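Local coordinates for protein L-iditol 2-dehydrogenase (Clostridium scindens, PDB 4OH1) that probably oxidises polyols such as L-iditol with NAD+ as a zinc-dependent member of the medium-chain alcohol dehydrogenase family, at residues L76-K82 / V94-A100. Residues are numbered along the deposited sequence; the frame is centred on the assembly and turned at random.
Sequences LSGVIDK and VGQKVVA
The methyl CD1 of Ile80 meets the oxygen end of the flat Gln96 amide, 3.7 Å from OE1 of Gln96 and somewhat out of the amide plane, while the two side chains lie side by side, pointing the same way. That oxygen accepts a hydrogen bond from Lys93 N and NE2 donates to Gly91 O, so both ends of the amide are held and its rotation is fixed. Glutamine suits this place, since its CB lies beside CD1 of Ile80 while its head ties down the preceding loop.

Between the strands the peptides pair edge to edge. Gly78 and Val98 form an antiparallel hydrogen-bonded pair; beyond it Ile80 N donates to Gln96 O, and Gly95 N returns an almost straight bond to Ile80 O (3.1 Å, 175° at the hydrogen). Glycine suits position 95, where phi is positive and a CB would press on the preceding carbonyl oxygen. The two methyls of Val94 serve neighbouring carbonyls, CG1 3.5 Å from Ile80 O and CG2 3.4 Å from Asp81 O.

Having no side chain, Gly78 leaves its sheet face to Val98, which crosses Ile80 at about a right angle. Isoleucine's CG1 lies anti to its carbonyl carbon (chi1 -63°), against Gln96 O (3.6 Å) and Val98 CG1 (3.8 Å). On the other face CG1 of Val79, opposite its backbone N (chi1 -179°), packs on Gly95 C at 3.6 Å, and the long Lys97 chain lets NZ reach Asp146 O and Ala148 O. At the far end one water joins Leu76 N to Ala100 O. The Leu76 side chain lies about 6 Å from those of the zinc ligands His74 and Glu75.

Strand 75-83, bulged at Asp81 and Lys82 opposite Arg37, thus pairs with 97-100 in the antiparallel part of the GroES-like catalytic domain of zinc-containing alcohol dehydrogenases.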
loop_
_atom_site.group_PDB
_atom_site.type_symbol
_atom_site.label_atom_id
_atom_site.label_comp_id
_atom_site.label_asym_id
_atom_site.label_seq_id
_atom_site.Cartn_x
_atom_site.Cartn_y
_atom_site.Cartn_z
ATOM N N LEU A 76 -23.195 21.455 2.523
ATOM C CA LEU A 76 -24.339 21.833 3.408
ATOM C C LEU A 76 -24.523 20.910 4.590
ATOM O O LEU A 76 -24.176 19.686 4.566
ATOM C CB LEU A 76 -25.658 21.910 2.642
ATOM C CG LEU A 76 -26.146 20.546 2.116
ATOM C CD1 LEU A 76 -27.612 20.463 2.079
ATOM C CD2 LEU A 76 -25.561 20.246 0.765
ATOM N N SER A 77 -25.036 21.515 5.649
ATOM C CA SER A 77 -25.470 20.764 6.811
ATOM C C SER A 77 -26.903 21.187 7.126
ATOM O O SER A 77 -27.282 22.280 6.812
ATOM C CB SER A 77 -24.572 21.074 8.006
ATOM O OG SER A 77 -24.621 22.437 8.281
ATOM N N GLY A 78 -27.671 20.324 7.763
ATOM C CA GLY A 78 -28.929 20.728 8.319
ATOM C C GLY A 78 -29.561 19.600 9.090
ATOM O O GLY A 78 -28.864 18.770 9.660
ATOM N N VAL A 79 -30.900 19.579 9.096
ATOM C CA VAL A 79 -31.671 18.645 9.925
ATOM C C VAL A 79 -32.693 17.943 9.011
ATOM O O VAL A 79 -33.278 18.559 8.129
ATOM C CB VAL A 79 -32.347 19.405 11.053
ATOM C CG1 VAL A 79 -33.119 18.493 11.911
ATOM C CG2 VAL A 79 -31.302 20.093 11.918
ATOM N N ILE A 80 -32.882 16.647 9.197
ATOM C CA ILE A 80 -33.874 15.915 8.460
ATOM C C ILE A 80 -35.283 16.468 8.780
ATOM O O ILE A 80 -35.655 16.618 9.936
ATOM C CB ILE A 80 -33.821 14.435 8.767
ATOM C CG1 ILE A 80 -32.472 13.857 8.318
ATOM C CG2 ILE A 80 -34.972 13.710 8.055
ATOM C CD1 ILE A 80 -32.398 12.321 8.231
ATOM N N ASP A 81 -36.016 16.775 7.715
ATOM C CA ASP A 81 -37.332 17.370 7.770
ATOM C C ASP A 81 -38.429 16.364 7.402
ATOM O O ASP A 81 -39.526 16.468 7.896
ATOM C CB ASP A 81 -37.393 18.493 6.759
ATOM C CG ASP A 81 -38.682 19.246 6.814
ATOM O OD1 ASP A 81 -38.909 19.893 7.857
ATOM O OD2 ASP A 81 -39.444 19.220 5.819
ATOM N N LYS A 82 -38.131 15.394 6.548
ATOM C CA LYS A 82 -39.090 14.392 6.156
ATOM C C LYS A 82 -38.387 13.225 5.472
ATOM O O LYS A 82 -37.410 13.412 4.727
ATOM C CB LYS A 82 -40.068 14.994 5.180
ATOM C CG LYS A 82 -41.023 14.014 4.561
ATOM C CD LYS A 82 -42.190 14.733 3.916
ATOM C CE LYS A 82 -43.181 13.771 3.213
ATOM N NZ LYS A 82 -44.146 14.580 2.433
ATOM N N VAL A 94 -36.803 12.110 11.223
ATOM C CA VAL A 94 -36.904 13.553 11.381
ATOM C C VAL A 94 -36.220 14.013 12.688
ATOM O O VAL A 94 -36.310 13.344 13.703
ATOM C CB VAL A 94 -38.331 14.030 11.353
ATOM C CG1 VAL A 94 -38.448 15.523 11.807
ATOM C CG2 VAL A 94 -39.009 13.827 9.976
ATOM N N GLY A 95 -35.533 15.170 12.634
ATOM C CA GLY A 95 -34.753 15.712 13.741
ATOM C C GLY A 95 -33.265 15.364 13.702
ATOM O O GLY A 95 -32.480 15.950 14.439
ATOM N N GLN A 96 -32.851 14.381 12.908
ATOM C CA GLN A 96 -31.408 14.038 12.887
ATOM C C GLN A 96 -30.613 15.111 12.177
ATOM O O GLN A 96 -30.974 15.512 11.097
ATOM C CB GLN A 96 -31.172 12.700 12.191
ATOM C CG GLN A 96 -31.638 11.526 13.042
ATOM C CD GLN A 96 -31.733 10.207 12.300
ATOM O OE1 GLN A 96 -31.510 10.089 11.102
ATOM N NE2 GLN A 96 -32.080 9.206 13.031
ATOM N N LYS A 97 -29.556 15.610 12.815
ATOM C CA LYS A 97 -28.558 16.428 12.139
ATOM C C LYS A 97 -27.767 15.602 11.098
ATOM O O LYS A 97 -27.305 14.496 11.413
ATOM C CB LYS A 97 -27.609 17.020 13.159
ATOM C CG LYS A 97 -28.273 18.077 14.061
ATOM C CD LYS A 97 -27.287 18.724 14.951
ATOM C CE LYS A 97 -27.932 19.776 15.797
ATOM N NZ LYS A 97 -26.876 20.265 16.718
ATOM N N VAL A 98 -27.582 16.170 9.892
ATOM C CA VAL A 98 -26.922 15.481 8.805
ATOM C C VAL A 98 -26.133 16.414 7.874
ATOM O O VAL A 98 -26.312 17.637 7.891
ATOM C CB VAL A 98 -27.945 14.738 7.943
ATOM C CG1 VAL A 98 -28.694 13.678 8.753
ATOM C CG2 VAL A 98 -28.951 15.724 7.321
ATOM N N VAL A 99 -25.299 15.794 7.037
ATOM C CA VAL A 99 -24.727 16.411 5.882
ATOM C C VAL A 99 -25.050 15.523 4.730
ATOM O O VAL A 99 -25.444 14.337 4.896
ATOM C CB VAL A 99 -23.238 16.634 5.969
ATOM C CG1 VAL A 99 -22.910 17.595 7.092
ATOM C CG2 VAL A 99 -22.479 15.312 6.156
ATOM N N ALA A 100 -24.939 16.107 3.560
ATOM C CA ALA A 100 -25.283 15.414 2.317
ATOM C C ALA A 100 -24.101 15.392 1.354
ATOM O O ALA A 100 -23.323 16.348 1.292
ATOM C CB ALA A 100 -26.444 16.131 1.654
HETATM O O HOH W 1 -22.465 18.590 2.549
#